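Long-range contacts in putative uncharacterized protein TTHA0988 (Thermus thermophilus, PDB 3OEP), which is of unknown function but is a homologue of KipI and KipA, built from cyclophilin-like domains and once taken for an allophanate hydrolase: residues T173-H182 with A200-L211; P218-P228 with L361-L372. One frame throughout, in Å; residues are numbered along the deposited sequence.

Interaction 1 of 2, residues T173-H182 with A200-L211; sequences TSLVAVYDPH and AEGPTPPEPRPL
His182 points NE2 at two successive backbone carbonyls while the guanidinium of Arg209 lies flat on its ring. The atom sits 2.8 Å from Arg209 O and 3.0 Å from Pro210 O, and N-H...O angles of 125° and 133° mark both bonds as weak. Ring and guanidinium centres are 3.9 Å apart with planes at 28°; the bend at chi3 of Arg209 folds its chain back over the imidazole. Asp180 OD1 accepts from His182 N in an Asx turn and from a water that accepts from Arg209 N. Pro181 is wedged between Pro208 and Leu211, its CB 4.1 Å from Leu211 CB. Proline rings also meet carbonyls: Pro205 CD lies 3.1 Å from Ser174 O, Pro208 CG 3.5 Å from Tyr179 O. Leu175 spreads its two methyls along the backbone of 200-203, CD1 at 3.6 Å from Ala200 O and CD2 against Pro203 O, with a water joining Leu175 O to Pro203 O. The backbone angles of 203-208 fit polyproline II. With Leu175 beside Thr204 and Pro181 beside Leu211, this proline-rich connector runs in the same direction as the chain that leaves strand 169-174 of the cyclophilin-like C and D part.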
loop_
_atom_site.group_PDB
_atom_site.type_symbol
_atom_site.label_atom_id
_atom_site.label_comp_id
_atom_site.label_asym_id
_atom_site.label_seq_id
_atom_site.Cartn_x
_atom_site.Cartn_y
_atom_site.Cartn_z
ATOM N N THR A 173 -8.626 22.746 10.305
ATOM C CA THR A 173 -8.798 21.430 10.896
ATOM C C THR A 173 -10.234 20.966 10.678
ATOM O O THR A 173 -11.173 21.661 11.056
ATOM C CB THR A 173 -8.549 21.491 12.412
ATOM O OG1 THR A 173 -7.245 22.028 12.669
ATOM C CG2 THR A 173 -8.671 20.105 13.041
ATOM N N SER A 174 -10.409 19.791 10.085
ATOM C CA SER A 174 -11.742 19.222 9.917
ATOM C C SER A 174 -12.271 18.776 11.275
ATOM O O SER A 174 -11.538 18.178 12.065
ATOM C CB SER A 174 -11.713 18.035 8.957
ATOM O OG SER A 174 -12.989 17.415 8.862
ATOM N N LEU A 175 -13.541 19.075 11.543
ATOM C CA LEU A 175 -14.157 18.716 12.817
ATOM C C LEU A 175 -14.909 17.382 12.721
ATOM O O LEU A 175 -15.586 16.964 13.675
ATOM C CB LEU A 175 -15.048 19.850 13.321
ATOM C CG LEU A 175 -14.304 21.186 13.442
ATOM C CD1 LEU A 175 -15.226 22.256 14.016
ATOM C CD2 LEU A 175 -13.037 21.051 14.286
ATOM N N VAL A 176 -14.773 16.730 11.566
ATOM C CA VAL A 176 -15.215 15.351 11.375
ATOM C C VAL A 176 -14.045 14.524 10.842
ATOM O O VAL A 176 -13.225 15.017 10.059
ATOM C CB VAL A 176 -16.417 15.247 10.405
ATOM C CG1 VAL A 176 -17.654 15.898 11.015
ATOM C CG2 VAL A 176 -16.089 15.874 9.051
ATOM N N ALA A 177 -13.958 13.271 11.282
ATOM C CA ALA A 177 -12.924 12.358 10.809
ATOM C C ALA A 177 -13.389 11.751 9.490
ATOM O O ALA A 177 -14.424 11.080 9.434
ATOM C CB ALA A 177 -12.656 11.259 11.851
ATOM N N VAL A 178 -12.641 11.994 8.421
ATOM C CA VAL A 178 -13.024 11.464 7.109
ATOM C C VAL A 178 -12.765 9.950 7.012
ATOM O O VAL A 178 -13.371 9.263 6.189
ATOM C CB VAL A 178 -12.353 12.246 5.951
ATOM C CG1 VAL A 178 -12.764 13.725 6.007
ATOM C CG2 VAL A 178 -10.834 12.105 5.982
ATOM N N TYR A 179 -11.906 9.431 7.891
ATOM C CA TYR A 179 -11.550 8.015 7.897
ATOM C C TYR A 179 -11.502 7.469 9.320
ATOM O O TYR A 179 -10.808 8.013 10.173
ATOM C CB TYR A 179 -10.196 7.825 7.217
ATOM C CG TYR A 179 -9.633 6.427 7.342
ATOM C CD1 TYR A 179 -10.296 5.341 6.784
ATOM C CD2 TYR A 179 -8.441 6.194 8.014
ATOM C CE1 TYR A 179 -9.790 4.049 6.905
ATOM C CE2 TYR A 179 -7.921 4.912 8.131
ATOM C CZ TYR A 179 -8.600 3.844 7.574
ATOM O OH TYR A 179 -8.089 2.570 7.683
ATOM N N ASP A 180 -12.247 6.398 9.575
ATOM C CA ASP A 180 -12.235 5.741 10.889
ATOM C C ASP A 180 -12.550 4.265 10.705
ATOM O O ASP A 180 -13.703 3.906 10.492
ATOM C CB ASP A 180 -13.264 6.376 11.830
ATOM C CG ASP A 180 -13.276 5.733 13.225
ATOM O OD1 ASP A 180 -12.587 4.716 13.446
ATOM O OD2 ASP A 180 -13.985 6.260 14.106
ATOM N N PRO A 181 -11.527 3.401 10.799
ATOM C CA PRO A 181 -11.761 1.982 10.519
ATOM C C PRO A 181 -12.626 1.255 11.554
ATOM O O PRO A 181 -12.977 0.097 11.335
ATOM C CB PRO A 181 -10.346 1.390 10.479
ATOM C CG PRO A 181 -9.512 2.304 11.277
ATOM C CD PRO A 181 -10.122 3.672 11.158
ATOM N N HIS A 182 -12.974 1.923 12.653
ATOM C CA HIS A 182 -13.801 1.324 13.700
ATOM C C HIS A 182 -15.300 1.544 13.540
ATOM O O HIS A 182 -16.086 0.827 14.152
ATOM C CB HIS A 182 -13.366 1.826 15.075
ATOM C CG HIS A 182 -12.007 1.354 15.473
ATOM N ND1 HIS A 182 -11.795 0.148 16.103
ATOM C CD2 HIS A 182 -10.787 1.912 15.305
ATOM C CE1 HIS A 182 -10.501 -0.009 16.317
ATOM N NE2 HIS A 182 -9.868 1.045 15.841
ATOM N N ALA A 200 -16.823 26.371 11.496
ATOM C CA ALA A 200 -17.495 25.913 12.702
ATOM C C ALA A 200 -16.534 25.848 13.874
ATOM O O ALA A 200 -15.310 25.794 13.697
ATOM C CB ALA A 200 -18.111 24.527 12.463
ATOM N N GLU A 201 -17.110 25.826 15.069
ATOM C CA GLU A 201 -16.362 25.606 16.301
ATOM C C GLU A 201 -16.582 24.170 16.752
ATOM O O GLU A 201 -17.616 23.558 16.465
ATOM C CB GLU A 201 -16.835 26.574 17.386
ATOM C CG GLU A 201 -16.481 28.016 17.092
ATOM C CD GLU A 201 -16.870 28.972 18.205
ATOM O OE1 GLU A 201 -17.586 28.555 19.144
ATOM O OE2 GLU A 201 -16.460 30.151 18.135
ATOM N N GLY A 202 -15.597 23.627 17.449
ATOM C CA GLY A 202 -15.705 22.282 17.983
ATOM C C GLY A 202 -14.343 21.700 18.263
ATOM O O GLY A 202 -13.326 22.277 17.865
ATOM N N PRO A 203 -14.316 20.542 18.937
ATOM C CA PRO A 203 -13.074 19.860 19.251
ATOM C C PRO A 203 -12.459 19.177 18.038
ATOM O O PRO A 203 -13.170 18.765 17.114
ATOM C CB PRO A 203 -13.511 18.814 20.269
ATOM C CG PRO A 203 -14.903 18.466 19.870
ATOM C CD PRO A 203 -15.496 19.757 19.354
ATOM N N THR A 204 -11.139 19.043 18.053
ATOM C CA THR A 204 -10.446 18.295 17.020
ATOM C C THR A 204 -10.775 16.821 17.216
ATOM O O THR A 204 -10.662 16.316 18.335
ATOM C CB THR A 204 -8.935 18.508 17.127
ATOM O OG1 THR A 204 -8.648 19.904 16.992
ATOM C CG2 THR A 204 -8.195 17.723 16.071
ATOM N N PRO A 205 -11.199 16.126 16.144
ATOM C CA PRO A 205 -11.486 14.701 16.303
ATOM C C PRO A 205 -10.227 13.928 16.679
ATOM O O PRO A 205 -9.129 14.326 16.300
ATOM C CB PRO A 205 -11.977 14.272 14.914
ATOM C CG PRO A 205 -12.405 15.519 14.245
ATOM C CD PRO A 205 -11.515 16.597 14.785
ATOM N N PRO A 206 -10.383 12.823 17.418
ATOM C CA PRO A 206 -9.205 12.008 17.710
ATOM C C PRO A 206 -8.575 11.418 16.445
ATOM O O PRO A 206 -9.245 11.291 15.419
ATOM C CB PRO A 206 -9.749 10.895 18.619
ATOM C CG PRO A 206 -11.220 10.872 18.407
ATOM C CD PRO A 206 -11.634 12.234 17.927
ATOM N N GLU A 207 -7.296 11.062 16.516
ATOM C CA GLU A 207 -6.664 10.335 15.423
ATOM C C GLU A 207 -7.320 8.964 15.314
ATOM O O GLU A 207 -7.672 8.369 16.341
ATOM C CB GLU A 207 -5.173 10.128 15.662
ATOM C CG GLU A 207 -4.332 11.370 15.617
ATOM C CD GLU A 207 -2.845 11.060 15.606
ATOM O OE1 GLU A 207 -2.471 9.863 15.605
ATOM O OE2 GLU A 207 -2.047 12.018 15.608
ATOM N N PRO A 208 -7.466 8.447 14.084
ATOM C CA PRO A 208 -7.943 7.077 13.923
ATOM C C PRO A 208 -7.137 6.103 14.774
ATOM O O PRO A 208 -5.909 6.173 14.802
ATOM C CB PRO A 208 -7.717 6.795 12.437
ATOM C CG PRO A 208 -7.744 8.124 11.783
ATOM C CD PRO A 208 -7.251 9.117 12.789
ATOM N N ARG A 209 -7.835 5.219 15.472
ATOM C CA ARG A 209 -7.192 4.217 16.301
ATOM C C ARG A 209 -6.963 2.947 15.474
ATOM O O ARG A 209 -7.828 2.578 14.690
ATOM C CB ARG A 209 -8.085 3.921 17.501
ATOM C CG ARG A 209 -7.480 2.988 18.510
ATOM C CD ARG A 209 -8.237 3.056 19.824
ATOM N NE ARG A 209 -9.672 2.823 19.655
ATOM C CZ ARG A 209 -10.251 1.624 19.567
ATOM N NH1 ARG A 209 -9.529 0.510 19.624
ATOM N NH2 ARG A 209 -11.568 1.540 19.417
ATOM N N PRO A 210 -5.800 2.284 15.633
ATOM C CA PRO A 210 -5.560 1.069 14.848
ATOM C C PRO A 210 -6.653 0.014 15.027
ATOM O O PRO A 210 -7.172 -0.155 16.135
ATOM C CB PRO A 210 -4.213 0.559 15.382
ATOM C CG PRO A 210 -3.550 1.769 15.936
ATOM C CD PRO A 210 -4.643 2.618 16.486
ATOM N N LEU A 211 -7.020 -0.647 13.932
ATOM C CA LEU A 211 -8.028 -1.704 13.959
ATOM C C LEU A 211 -7.331 -3.036 14.179
ATOM O O LEU A 211 -6.483 -3.419 13.389
ATOM C CB LEU A 211 -8.809 -1.748 12.643
ATOM C CG LEU A 211 -9.894 -2.828 12.516
ATOM C CD1 LEU A 211 -11.014 -2.608 13.528
ATOM C CD2 LEU A 211 -10.455 -2.877 11.101
HETATM O O HOH W 1 -15.454 17.651 16.290
HETATM O O HOH W 2 -10.773 5.256 15.406
#

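Interaction 2 of 2, residues P218-P228 with L361-L372; sequences PRLPALLVEEP and LWAGDVLGLEAL
A classic beta bulge interrupts the antiparallel pairing of strands 221-225 and 366-368, whose directions differ by 149°. Leu367 O is its pivot, accepting from Ala222 N at 2.8 Å and Leu223 N at 3.1 Å, and the register moves by one residue there. Toward Val225, Leu367 N donates to Leu223 O, Val225 N to Asp365 O (2.9 Å) and Gly364 N to Val225 O (2.7 Å). The last ties in the type II turn 362-365, braced by Trp362 N donating to Asp365 OD2, an oxygen that also pairs with Arg359. Leu223 and Leu367 lie side by side on one face, CD1 of the former 3.9 Å from CG of the latter; Leu223 reaches there with CG between its backbone N and carbonyl carbon, chi1 66°. On the N-terminal side of Ala222, Arg219 grips Glu370 O end-on, the oxygen about 5° out of the guanidinium plane: NH1 at 2.9 Å, NH2 from above the carbonyl plane. NH1 adds a salt bridge to Glu370 OE2 at 3.3 Å, and a water links these two atoms. Strand 366-368 is the sheet's edge within this chain; strand 221-225 also pairs with 282-285, while Ala222 and Leu369 rest on Leu289 of strand 289-295, in the second sheet.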
loop_
_atom_site.group_PDB
_atom_site.type_symbol
_atom_site.label_atom_id
_atom_site.label_comp_id
_atom_site.label_asym_id
_atom_site.label_seq_id
_atom_site.Cartn_x
_atom_site.Cartn_y
_atom_site.Cartn_z
ATOM N N PRO A 218 -8.260 -16.351 20.690
ATOM C CA PRO A 218 -8.120 -17.338 19.623
ATOM C C PRO A 218 -8.728 -18.675 20.017
ATOM O O PRO A 218 -8.573 -19.122 21.165
ATOM C CB PRO A 218 -6.598 -17.461 19.424
ATOM C CG PRO A 218 -5.972 -16.744 20.554
ATOM C CD PRO A 218 -6.963 -15.798 21.116
ATOM N N ARG A 219 -9.426 -19.292 19.072
ATOM C CA ARG A 219 -10.113 -20.555 19.316
ATOM C C ARG A 219 -9.147 -21.704 19.595
ATOM O O ARG A 219 -9.436 -22.584 20.407
ATOM C CB ARG A 219 -10.995 -20.907 18.117
ATOM C CG ARG A 219 -12.149 -19.948 17.902
ATOM C CD ARG A 219 -13.015 -20.356 16.716
ATOM N NE ARG A 219 -12.445 -19.922 15.439
ATOM C CZ ARG A 219 -11.649 -20.650 14.655
ATOM N NH1 ARG A 219 -11.205 -20.127 13.519
ATOM N NH2 ARG A 219 -11.286 -21.889 14.987
ATOM N N LEU A 220 -8.008 -21.687 18.912
ATOM C CA LEU A 220 -7.002 -22.742 19.008
ATOM C C LEU A 220 -5.611 -22.127 19.191
ATOM O O LEU A 220 -4.811 -22.082 18.245
ATOM C CB LEU A 220 -7.029 -23.596 17.742
ATOM C CG LEU A 220 -8.324 -24.347 17.438
ATOM C CD1 LEU A 220 -8.331 -24.842 15.989
ATOM C CD2 LEU A 220 -8.508 -25.496 18.417
ATOM N N PRO A 221 -5.306 -21.651 20.409
ATOM C CA PRO A 221 -4.015 -21.003 20.634
ATOM C C PRO A 221 -2.846 -21.885 20.193
ATOM O O PRO A 221 -2.799 -23.079 20.508
ATOM C CB PRO A 221 -3.997 -20.766 22.148
ATOM C CG PRO A 221 -5.404 -20.712 22.530
ATOM C CD PRO A 221 -6.132 -21.652 21.628
ATOM N N ALA A 222 -1.923 -21.289 19.450
ATOM C CA ALA A 222 -0.877 -22.035 18.764
ATOM C C ALA A 222 0.517 -21.620 19.186
ATOM O O ALA A 222 1.386 -22.472 19.381
ATOM C CB ALA A 222 -1.029 -21.862 17.264
ATOM N N LEU A 223 0.755 -20.313 19.277
ATOM C CA LEU A 223 2.091 -19.808 19.569
ATOM C C LEU A 223 2.057 -18.445 20.255
ATOM O O LEU A 223 1.095 -17.673 20.111
ATOM C CB LEU A 223 2.944 -19.760 18.295
ATOM C CG LEU A 223 2.511 -18.771 17.211
ATOM C CD1 LEU A 223 3.187 -17.420 17.418
ATOM C CD2 LEU A 223 2.831 -19.326 15.818
ATOM N N LEU A 224 3.118 -18.195 21.012
ATOM C CA LEU A 224 3.338 -16.957 21.741
ATOM C C LEU A 224 4.511 -16.222 21.129
ATOM O O LEU A 224 5.576 -16.814 20.899
ATOM C CB LEU A 224 3.672 -17.256 23.209
ATOM C CG LEU A 224 4.115 -16.072 24.073
ATOM C CD1 LEU A 224 2.973 -15.072 24.312
ATOM C CD2 LEU A 224 4.664 -16.580 25.400
ATOM N N VAL A 225 4.317 -14.932 20.877
ATOM C CA VAL A 225 5.407 -14.055 20.493
ATOM C C VAL A 225 6.103 -13.611 21.776
ATOM O O VAL A 225 5.568 -12.801 22.539
ATOM C CB VAL A 225 4.904 -12.814 19.729
ATOM C CG1 VAL A 225 6.097 -11.936 19.305
ATOM C CG2 VAL A 225 4.057 -13.235 18.533
ATOM N N GLU A 226 7.277 -14.174 22.039
ATOM C CA GLU A 226 8.046 -13.808 23.225
ATOM C C GLU A 226 8.762 -12.482 23.012
ATOM O O GLU A 226 8.776 -11.626 23.907
ATOM C CB GLU A 226 9.042 -14.901 23.588
ATOM C CG GLU A 226 8.363 -16.193 24.051
ATOM C CD GLU A 226 9.110 -16.893 25.169
ATOM O OE1 GLU A 226 9.667 -16.201 26.049
ATOM O OE2 GLU A 226 9.116 -18.140 25.192
ATOM N N GLU A 227 9.354 -12.333 21.828
ATOM C CA GLU A 227 10.020 -11.102 21.416
ATOM C C GLU A 227 9.656 -10.833 19.956
ATOM O O GLU A 227 9.674 -11.751 19.137
ATOM C CB GLU A 227 11.539 -11.245 21.560
ATOM C CG GLU A 227 11.978 -11.892 22.872
ATOM C CD GLU A 227 13.482 -12.062 22.980
ATOM O OE1 GLU A 227 14.221 -11.234 22.411
ATOM O OE2 GLU A 227 13.923 -13.025 23.646
ATOM N N PRO A 228 9.304 -9.581 19.623
ATOM C CA PRO A 228 9.041 -9.268 18.229
ATOM C C PRO A 228 10.338 -9.095 17.455
ATOM O O PRO A 228 11.380 -8.796 18.041
ATOM C CB PRO A 228 8.306 -7.934 18.311
ATOM C CG PRO A 228 8.869 -7.291 19.499
ATOM C CD PRO A 228 9.061 -8.412 20.486
ATOM N N LEU A 361 3.488 -7.576 15.016
ATOM C CA LEU A 361 3.360 -8.350 16.239
ATOM C C LEU A 361 4.108 -7.669 17.379
ATOM O O LEU A 361 5.119 -6.975 17.163
ATOM C CB LEU A 361 3.854 -9.784 16.044
ATOM C CG LEU A 361 3.133 -10.587 14.955
ATOM C CD1 LEU A 361 3.774 -11.957 14.802
ATOM C CD2 LEU A 361 1.640 -10.712 15.260
ATOM N N TRP A 362 3.558 -7.852 18.579
ATOM C CA TRP A 362 4.078 -7.317 19.832
ATOM C C TRP A 362 4.439 -8.484 20.732
ATOM O O TRP A 362 3.813 -9.540 20.658
ATOM C CB TRP A 362 2.980 -6.592 20.599
ATOM C CG TRP A 362 2.643 -5.220 20.198
ATOM C CD1 TRP A 362 3.453 -4.304 19.605
ATOM C CD2 TRP A 362 1.399 -4.563 20.451
ATOM N NE1 TRP A 362 2.772 -3.119 19.435
ATOM C CE2 TRP A 362 1.508 -3.254 19.950
ATOM C CE3 TRP A 362 0.193 -4.965 21.041
ATOM C CZ2 TRP A 362 0.456 -2.336 20.017
ATOM C CZ3 TRP A 362 -0.854 -4.054 21.110
ATOM C CH2 TRP A 362 -0.714 -2.756 20.598
ATOM N N ALA A 363 5.402 -8.269 21.622
ATOM C CA ALA A 363 5.668 -9.220 22.697
ATOM C C ALA A 363 4.363 -9.513 23.435
ATOM O O ALA A 363 3.606 -8.591 23.759
ATOM C CB ALA A 363 6.715 -8.661 23.666
ATOM N N GLY A 364 4.084 -10.795 23.656
ATOM C CA GLY A 364 2.890 -11.224 24.383
ATOM C C GLY A 364 1.713 -11.606 23.502
ATOM O O GLY A 364 0.728 -12.156 23.997
ATOM N N ASP A 365 1.794 -11.315 22.204
ATOM C CA ASP A 365 0.740 -11.720 21.277
ATOM C C ASP A 365 0.623 -13.238 21.268
ATOM O O ASP A 365 1.632 -13.949 21.203
ATOM C CB ASP A 365 1.016 -11.242 19.845
ATOM C CG ASP A 365 0.637 -9.788 19.614
ATOM O OD1 ASP A 365 -0.138 -9.210 20.409
ATOM O OD2 ASP A 365 1.112 -9.215 18.613
ATOM N N VAL A 366 -0.611 -13.723 21.316
ATOM C CA VAL A 366 -0.891 -15.143 21.125
ATOM C C VAL A 366 -1.631 -15.316 19.801
ATOM O O VAL A 366 -2.675 -14.688 19.579
ATOM C CB VAL A 366 -1.718 -15.714 22.277
ATOM C CG1 VAL A 366 -2.129 -17.152 21.986
ATOM C CG2 VAL A 366 -0.918 -15.635 23.567
ATOM N N LEU A 367 -1.068 -16.139 18.924
ATOM C CA LEU A 367 -1.688 -16.448 17.632
ATOM C C LEU A 367 -2.286 -17.837 17.684
ATOM O O LEU A 367 -1.715 -18.735 18.310
ATOM C CB LEU A 367 -0.660 -16.395 16.511
ATOM C CG LEU A 367 0.155 -15.106 16.391
ATOM C CD1 LEU A 367 0.962 -15.123 15.093
ATOM C CD2 LEU A 367 -0.731 -13.880 16.462
ATOM N N GLY A 368 -3.420 -18.010 17.009
ATOM C CA GLY A 368 -4.130 -19.289 16.988
ATOM C C GLY A 368 -4.293 -19.875 15.599
ATOM O O GLY A 368 -4.105 -19.180 14.597
ATOM N N LEU A 369 -4.642 -21.161 15.542
ATOM C CA LEU A 369 -4.910 -21.846 14.278
ATOM C C LEU A 369 -6.323 -21.519 13.773
ATOM O O LEU A 369 -7.276 -21.435 14.558
ATOM C CB LEU A 369 -4.765 -23.371 14.441
ATOM C CG LEU A 369 -3.410 -23.898 14.922
ATOM C CD1 LEU A 369 -3.443 -25.411 15.066
ATOM C CD2 LEU A 369 -2.286 -23.471 13.979
ATOM N N GLU A 370 -6.454 -21.315 12.467
ATOM C CA GLU A 370 -7.774 -21.101 11.862
ATOM C C GLU A 370 -8.621 -22.372 11.993
ATOM O O GLU A 370 -9.812 -22.298 12.281
ATOM C CB GLU A 370 -7.640 -20.676 10.394
ATOM C CG GLU A 370 -8.940 -20.688 9.574
ATOM C CD GLU A 370 -10.047 -19.832 10.171
ATOM O OE1 GLU A 370 -11.236 -20.133 9.916
ATOM O OE2 GLU A 370 -9.741 -18.861 10.892
ATOM N N ALA A 371 -7.982 -23.526 11.810
ATOM C CA ALA A 371 -8.646 -24.823 11.917
ATOM C C ALA A 371 -7.622 -25.916 12.192
ATOM O O ALA A 371 -6.422 -25.718 11.984
ATOM C CB ALA A 371 -9.404 -25.131 10.642
ATOM N N LEU A 372 -8.101 -27.067 12.661
ATOM C CA LEU A 372 -7.247 -28.235 12.846
ATOM C C LEU A 372 -7.170 -28.997 11.527
ATOM O O LEU A 372 -8.140 -29.633 11.106
ATOM C CB LEU A 372 -7.781 -29.151 13.954
ATOM C CG LEU A 372 -7.629 -28.643 15.387
ATOM C CD1 LEU A 372 -8.355 -29.571 16.364
ATOM C CD2 LEU A 372 -6.162 -28.509 15.759
HETATM O O HOH W 3 -12.071 -17.630 11.823
HETATM O O HOH W 4 -7.359 -19.916 16.830
#

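In the fold
Interactions 1 and 2 follow in series along the chain: the connector 200-211 of interaction 1 leads within a few residues to 218-228. Their centres are 32 Å apart and their nearest atoms about 7 Å apart, so they do not touch. Leu214, in the chain between them, packs on Leu361 and Leu367 of interaction 2. The chain before 361-372 reaches back to interaction 1: Tyr179 OH is hydrogen-bonded to Gly355 O, Arg356 makes a salt bridge to Glu207 and a hydrogen bond to Pro208 O, and Phe345 lies against Leu211. These contacts of 345-356 are consistent with a junction between the C and D part and the A and B part. A glycerol, probably from crystallisation, lies about 4 Å from Leu369's side chain in interaction 2.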